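Local coordinates for enoyl-[acyl-carrier-protein] reductase [FMN] (Thermotoga maritima, PDB 5GVJ) that probably reduces enoyl-acyl-carrier-protein intermediates of fatty acid synthesis with NADH, using FMN as the flavin cofactor, at residues I13-L18 against Q292-I297; R177-A182 against E188-G193; A181-G186 against K299-T304. The protein carries 1 engineered substitution. All blocks are in the same frame, centred on the assembly; numbering follows the deposited sequence.

Contact 1. Residues I13-L18 against Q292-I297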
# COMPACT_ATOMS: atom_id res chain seq x y z
N ILE A 13 23.52 2.96 13.03
CA ILE A 13 22.79 4.18 13.33
C ILE A 13 21.83 3.89 14.47
O ILE A 13 21.58 2.74 14.84
CB ILE A 13 22.02 4.73 12.11
CG1 ILE A 13 21.01 3.68 11.61
CG2 ILE A 13 22.98 5.09 11.00
CD1 ILE A 13 20.31 4.08 10.33
N GLU A 14 21.27 4.97 15.02
CA GLU A 14 20.42 4.87 16.19
C GLU A 14 18.99 4.51 15.82
O GLU A 14 18.33 3.75 16.55
CB GLU A 14 20.48 6.19 16.96
CG GLU A 14 19.70 6.23 18.25
CD GLU A 14 19.84 7.56 18.99
OE1 GLU A 14 20.42 8.51 18.42
OE2 GLU A 14 19.38 7.64 20.14
N HIS A 15 18.47 5.04 14.71
CA HIS A 15 17.06 4.85 14.41
C HIS A 15 16.90 4.19 13.05
O HIS A 15 17.65 4.49 12.12
CB HIS A 15 16.27 6.17 14.41
CG HIS A 15 16.53 7.04 15.60
ND1 HIS A 15 16.23 6.65 16.88
CD2 HIS A 15 17.06 8.28 15.69
CE1 HIS A 15 16.57 7.62 17.72
NE2 HIS A 15 17.07 8.62 17.02
N PRO A 16 15.90 3.30 12.89
CA PRO A 16 15.71 2.58 11.62
C PRO A 16 14.94 3.40 10.59
O PRO A 16 13.89 2.99 10.08
CB PRO A 16 14.93 1.34 12.07
CG PRO A 16 14.02 1.93 13.17
CD PRO A 16 14.92 2.91 13.91
N ILE A 17 15.45 4.60 10.30
CA ILE A 17 14.75 5.61 9.52
C ILE A 17 15.72 6.19 8.51
O ILE A 17 16.78 6.70 8.89
CB ILE A 17 14.17 6.71 10.43
CG1 ILE A 17 13.14 6.10 11.40
CG2 ILE A 17 13.54 7.82 9.60
CD1 ILE A 17 12.61 7.10 12.45
N LEU A 18 15.39 6.09 7.21
CA LEU A 18 16.18 6.70 6.15
C LEU A 18 15.39 7.83 5.50
O LEU A 18 14.16 7.78 5.44
CB LEU A 18 16.56 5.69 5.04
CG LEU A 18 17.02 4.25 5.27
CD1 LEU A 18 17.68 3.70 3.99
CD2 LEU A 18 17.89 4.05 6.48
N GLN A 292 12.10 16.72 15.43
CA GLN A 292 10.73 16.44 15.85
C GLN A 292 10.13 15.30 15.03
O GLN A 292 9.42 14.44 15.58
CB GLN A 292 9.87 17.69 15.70
CG GLN A 292 8.51 17.57 16.38
CD GLN A 292 8.65 17.37 17.88
OE1 GLN A 292 8.08 16.43 18.45
NE2 GLN A 292 9.42 18.23 18.54
N ILE A 293 10.36 15.30 13.71
CA ILE A 293 9.87 14.21 12.86
C ILE A 293 10.27 12.86 13.44
O ILE A 293 9.44 11.96 13.59
CB ILE A 293 10.39 14.37 11.42
CG1 ILE A 293 9.78 15.60 10.76
CG2 ILE A 293 10.12 13.08 10.60
CD1 ILE A 293 10.40 15.94 9.39
N ILE A 294 11.55 12.70 13.76
CA ILE A 294 12.03 11.41 14.26
C ILE A 294 11.45 11.12 15.64
O ILE A 294 11.10 9.97 15.94
CB ILE A 294 13.57 11.38 14.25
CG1 ILE A 294 14.08 11.45 12.81
CG2 ILE A 294 14.10 10.12 14.97
CD1 ILE A 294 15.58 11.62 12.67
N GLU A 295 11.33 12.14 16.50
CA GLU A 295 10.71 11.94 17.81
C GLU A 295 9.26 11.48 17.68
O GLU A 295 8.82 10.57 18.40
CB GLU A 295 10.76 13.23 18.64
CG GLU A 295 12.13 13.59 19.17
CD GLU A 295 12.21 15.04 19.61
OE1 GLU A 295 11.15 15.63 19.94
OE2 GLU A 295 13.34 15.59 19.61
N ASP A 296 8.49 12.14 16.82
CA ASP A 296 7.08 11.79 16.68
C ASP A 296 6.90 10.40 16.08
O ASP A 296 5.97 9.67 16.45
CB ASP A 296 6.36 12.83 15.82
CG ASP A 296 6.36 14.22 16.44
OD1 ASP A 296 6.53 14.35 17.67
OD2 ASP A 296 6.17 15.18 15.66
N ILE A 297 7.76 10.03 15.11
CA ILE A 297 7.70 8.68 14.53
C ILE A 297 7.85 7.64 15.63
O ILE A 297 7.05 6.69 15.73
CB ILE A 297 8.80 8.48 13.47
CG1 ILE A 297 8.66 9.40 12.26
CG2 ILE A 297 8.86 7.01 13.04
CD1 ILE A 297 7.29 9.74 11.91
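I17, at the start of the short strand 17-18, and I294, on the helix 290-309, bring the two backbones to within 8.0 Å, CA to CA, and no hydrogen bond joins the segments, so side chains alone make the contact. The CG2 methyl of I294 sits over one face of the H15 imidazole, 3.9 Å from the ring centroid and 27° off the ring normal, a CH-pi contact displaced toward the rim; its nearest ring atom is CD2 of H15, at 3.6 Å. CG of E14, from the same loop, lies over the opposite face, so the ring is held between two aliphatic groups. I17 reaches the helix with the end of its longer branch: CD1 of I17 lies 3.8 Å from CG2 of I297 and 4.2 Å from CG2 of I294. The extended branch (CD1 anti to CA, chi2 174°) carries this methyl out to the two isoleucines, which stand three residues apart and therefore on one side of the helix. Strand 17-18 is the first strand of the parallel TIM-barrel sheet, and the contact lays the C-terminal helix against the outside of the barrel where that strand begins. P16, between the two contacting residues, is the centre of an inverse gamma turn. The apolar layer continues beyond the pair: F196 of helix 193-197 touches I17 and I294, M179 of helix 176-185 touches I297, and L298 packs on both H15 and I17. The side chain of I17 is about 7 Å from that of Q191, which binds FMN where the cofactor is present; the backbone of H15 is hydrogen-bonded to G38.

Contact 2. Residues R177-A182 against E188-G193; sequences RGMAAA and EAVQMG
V190 of strand 189-191 packs against M179 and A182 of helix 176-185, closing the beta-alpha-beta unit in which strand 167-170, the helix and strand 189-191 follow one another in the TIM barrel. The closest backbones are those of M179 and V190, 6.3 Å apart between CA atoms. Both valine methyls are used. Chi1 of -68° turns CG1 anti to the carbonyl carbon, and this methyl meets the helix between two residues one turn apart: CG1 of V190 lies 3.6 Å from CB of A182 and 4.0 Å from CA of M179. The other methyl, CG2 of V190, falls between the backbone N and the carbonyl carbon and reaches CG of M179 at 4.2 Å. At A182 the small methyl allows the helix to come close to the strand. M179 behaves differently, because its side chain starts fully extended, with CG anti to the backbone N (chi1 180°) and SD continuing the line (chi2 172°). Only its first part therefore brushes the valine; its end leads away, toward F301 of helix 290-309. Q191, the next residue of the strand, takes its side chain elsewhere: its NE2 is hydrogen-bonded to O of M19. Q191 and G193 bind FMN in the cofactor-bound protein; no FMN is bound to this chain. R177 makes a hydrogen bond through NH1 to the carbonyl oxygen of L185 of the second subunit. The CB methyl of A182 also touches A169 of strand 167-170.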
# COMPACT_ATOMS: atom_id res chain seq x y z
N ARG A 177 2.66 5.24 12.71
CA ARG A 177 1.73 4.20 12.25
C ARG A 177 2.30 3.46 11.05
O ARG A 177 2.28 2.23 11.00
CB ARG A 177 0.39 4.82 11.86
CG ARG A 177 -0.60 4.88 12.96
CD ARG A 177 -1.95 5.22 12.38
NE ARG A 177 -2.77 5.95 13.35
CZ ARG A 177 -4.07 6.15 13.21
NH1 ARG A 177 -4.71 5.68 12.14
NH2 ARG A 177 -4.73 6.82 14.14
N GLY A 178 2.77 4.21 10.06
CA GLY A 178 3.32 3.58 8.88
C GLY A 178 4.56 2.77 9.18
O GLY A 178 4.79 1.72 8.57
N MET A 179 5.38 3.23 10.13
CA MET A 179 6.55 2.46 10.53
C MET A 179 6.12 1.12 11.11
O MET A 179 6.69 0.08 10.77
CB MET A 179 7.40 3.24 11.53
CG MET A 179 8.63 2.49 11.98
SD MET A 179 9.77 3.49 12.99
CE MET A 179 10.36 2.25 14.13
N ALA A 180 5.10 1.13 11.97
CA ALA A 180 4.64 -0.13 12.56
C ALA A 180 4.02 -1.03 11.49
O ALA A 180 4.29 -2.23 11.46
CB ALA A 180 3.64 0.15 13.68
N ALA A 181 3.21 -0.45 10.60
CA ALA A 181 2.64 -1.22 9.50
C ALA A 181 3.72 -1.85 8.63
O ALA A 181 3.61 -3.02 8.25
CB ALA A 181 1.74 -0.32 8.66
N ALA A 182 4.76 -1.08 8.28
CA ALA A 182 5.85 -1.62 7.48
C ALA A 182 6.54 -2.77 8.19
O ALA A 182 6.84 -3.81 7.59
CB ALA A 182 6.86 -0.53 7.14
N GLU A 188 12.37 -4.00 8.36
CA GLU A 188 13.10 -3.67 9.58
C GLU A 188 13.63 -2.24 9.58
O GLU A 188 14.40 -1.87 10.47
CB GLU A 188 14.22 -4.69 9.80
CG GLU A 188 13.60 -6.09 9.89
CD GLU A 188 14.61 -7.20 10.00
OE1 GLU A 188 15.13 -7.39 11.10
OE2 GLU A 188 14.85 -7.89 8.99
N ALA A 189 13.25 -1.44 8.59
CA ALA A 189 13.46 0.01 8.63
C ALA A 189 12.50 0.63 7.62
O ALA A 189 11.81 -0.08 6.88
CB ALA A 189 14.92 0.39 8.33
N VAL A 190 12.43 1.96 7.62
CA VAL A 190 11.57 2.66 6.67
C VAL A 190 12.34 3.83 6.07
O VAL A 190 13.21 4.42 6.71
CB VAL A 190 10.26 3.16 7.32
CG1 VAL A 190 9.36 1.96 7.70
CG2 VAL A 190 10.54 4.02 8.54
N GLN A 191 12.01 4.15 4.83
CA GLN A 191 12.54 5.31 4.14
C GLN A 191 11.37 6.24 3.84
O GLN A 191 10.33 5.79 3.36
CB GLN A 191 13.27 4.89 2.85
CG GLN A 191 13.82 6.05 2.06
CD GLN A 191 14.58 5.57 0.85
OE1 GLN A 191 14.09 4.72 0.11
NE2 GLN A 191 15.80 6.09 0.66
N MET A 192 11.52 7.53 4.18
CA MET A 192 10.39 8.48 4.14
C MET A 192 10.80 9.71 3.35
O MET A 192 11.05 10.77 3.95
CB MET A 192 9.94 8.86 5.55
CG MET A 192 9.60 7.72 6.49
SD MET A 192 8.83 8.45 7.95
CE MET A 192 8.74 7.05 9.05
N GLY A 193 10.85 9.60 2.03
CA GLY A 193 11.35 10.71 1.23
C GLY A 193 10.57 12.00 1.39
O GLY A 193 11.13 13.04 1.75

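Contact 3. Residues A181-G186 against K299-T304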
# COMPACT_ATOMS: atom_id res chain seq x y z
N ALA A 181 3.21 -0.45 10.60
CA ALA A 181 2.64 -1.22 9.50
C ALA A 181 3.72 -1.85 8.63
O ALA A 181 3.61 -3.02 8.25
CB ALA A 181 1.74 -0.32 8.66
N ALA A 182 4.76 -1.08 8.28
CA ALA A 182 5.85 -1.62 7.48
C ALA A 182 6.54 -2.77 8.19
O ALA A 182 6.84 -3.81 7.59
CB ALA A 182 6.86 -0.53 7.14
N PHE A 183 6.79 -2.61 9.49
CA PHE A 183 7.43 -3.68 10.26
C PHE A 183 6.55 -4.92 10.32
O PHE A 183 7.04 -6.05 10.26
CB PHE A 183 7.75 -3.15 11.66
CG PHE A 183 9.02 -2.34 11.74
CD1 PHE A 183 9.38 -1.49 10.70
CD2 PHE A 183 9.85 -2.43 12.84
CE1 PHE A 183 10.56 -0.75 10.76
CE2 PHE A 183 11.02 -1.68 12.91
CZ PHE A 183 11.37 -0.85 11.87
N ALA A 184 5.23 -4.72 10.41
CA ALA A 184 4.31 -5.86 10.38
C ALA A 184 4.41 -6.62 9.07
O ALA A 184 4.32 -7.86 9.06
CB ALA A 184 2.87 -5.38 10.60
N LEU A 185 4.56 -5.91 7.95
CA LEU A 185 4.70 -6.59 6.66
C LEU A 185 6.04 -7.30 6.52
O LEU A 185 6.21 -8.07 5.57
CB LEU A 185 4.51 -5.60 5.52
CG LEU A 185 3.16 -4.90 5.43
CD1 LEU A 185 3.17 -3.77 4.40
CD2 LEU A 185 2.07 -5.92 5.10
N GLY A 186 6.99 -7.05 7.42
CA GLY A 186 8.30 -7.69 7.38
C GLY A 186 9.49 -6.76 7.26
O GLY A 186 10.63 -7.24 7.28
N LYS A 299 7.56 7.81 18.89
CA LYS A 299 6.50 7.80 19.89
C LYS A 299 5.26 7.10 19.36
O LYS A 299 4.68 6.25 20.04
CB LYS A 299 6.17 9.24 20.31
CG LYS A 299 5.11 9.36 21.38
CD LYS A 299 5.02 10.80 21.90
CE LYS A 299 3.95 10.97 22.97
NZ LYS A 299 2.58 10.74 22.41
N GLU A 300 4.85 7.45 18.15
CA GLU A 300 3.66 6.86 17.57
C GLU A 300 3.87 5.39 17.23
O GLU A 300 2.93 4.59 17.35
CB GLU A 300 3.24 7.66 16.34
CG GLU A 300 1.95 7.16 15.68
CD GLU A 300 1.46 8.09 14.58
OE1 GLU A 300 0.80 9.09 14.91
OE2 GLU A 300 1.75 7.82 13.40
N PHE A 301 5.08 5.02 16.80
CA PHE A 301 5.38 3.61 16.55
C PHE A 301 5.12 2.79 17.81
O PHE A 301 4.42 1.77 17.77
CB PHE A 301 6.83 3.46 16.09
CG PHE A 301 7.31 2.03 16.06
CD1 PHE A 301 7.11 1.24 14.95
CD2 PHE A 301 7.95 1.48 17.16
CE1 PHE A 301 7.56 -0.08 14.92
CE2 PHE A 301 8.39 0.17 17.15
CZ PHE A 301 8.18 -0.61 16.03
N LYS A 302 5.64 3.26 18.95
CA LYS A 302 5.47 2.55 20.21
C LYS A 302 4.01 2.52 20.65
O LYS A 302 3.53 1.48 21.12
CB LYS A 302 6.35 3.19 21.29
CG LYS A 302 7.85 3.07 20.98
CD LYS A 302 8.69 4.14 21.70
CE LYS A 302 10.12 4.14 21.20
NZ LYS A 302 10.99 5.10 21.95
N GLU A 303 3.30 3.64 20.51
CA GLU A 303 1.87 3.65 20.84
C GLU A 303 1.09 2.70 19.94
O GLU A 303 0.12 2.08 20.38
CB GLU A 303 1.29 5.07 20.72
CG GLU A 303 1.97 6.07 21.63
CD GLU A 303 1.50 7.50 21.42
OE1 GLU A 303 1.62 8.29 22.37
OE2 GLU A 303 1.03 7.82 20.31
N THR A 304 1.47 2.62 18.67
CA THR A 304 0.79 1.71 17.76
C THR A 304 1.01 0.25 18.16
O THR A 304 0.06 -0.55 18.17
CB THR A 304 1.26 1.95 16.32
OG1 THR A 304 0.98 3.31 15.97
CG2 THR A 304 0.51 1.03 15.33
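F183 and F301 meet as an edge-to-face pair, the edge of the F301 ring directed at the face of the F183 ring. The planes are inclined at 68° and the centroids are 5.4 Å apart, so the arrangement is T-shaped but tilted from the perpendicular. The closest atoms are CD2 of F183 and CE1 of F301, at 3.9 Å, with CZ of F301 at 4.0 Å from the same CD2. The two side chains cross at about a right angle. They leave their helices differently: the ring of F301 stands anti to its backbone N (chi1 169°), whereas that of F183 lies beside its own, at chi1 -81°. The pair joins two outer helices of the TIM barrel, 176-185 and the C-terminal helix 290-309, with no hydrogen bond between the segments. Helix 176-185 ends in a Schellman motif, where G186 takes a positive phi and its N is bonded to O of F183. On the other helix, the carbonyl oxygen of E300 accepts two bonds from T304, one from the backbone N and one from OG1 at 2.7 Å; these arrive from opposite faces of the carbonyl plane. K299 and E303, one turn apart, form a salt bridge within the helix, NZ of K299 reaching the syn side of OE1 of E303 but 34° out of the carboxylate plane. F301 also touches V3 and A180, while F183 touches T5. The second subunit adds to the contact: its Y311 makes another edge-to-face pair with F183, its L308 packs on the same phenylalanine, and its R161 forms a salt bridge with E300.

Overall arrangement
The three contacts lie on the same side of the chain's centre, their own centres about 10 Å (contacts 1 and 2), 12 Å (1 and 3) and 7 Å (2 and 3) apart. Strands 17-18 and 189-191 are neighbours in the parallel sheet, so contacts 1 and 2 are joined through backbone hydrogen bonds of L18. Contacts 2 and 3 share helix 176-185, and contacts 1 and 3 share helix 290-309. In sequence, contact 2 falls between the two halves of contact 1, whereas contacts 1 and 3 interleave. Helix 290-309 thus packs on strand 17-18 and on helix 176-185, whose own contact is with strand 189-191. Contact 2 holds FMN-binding residues; contacts 2 and 3 also touch the second subunit.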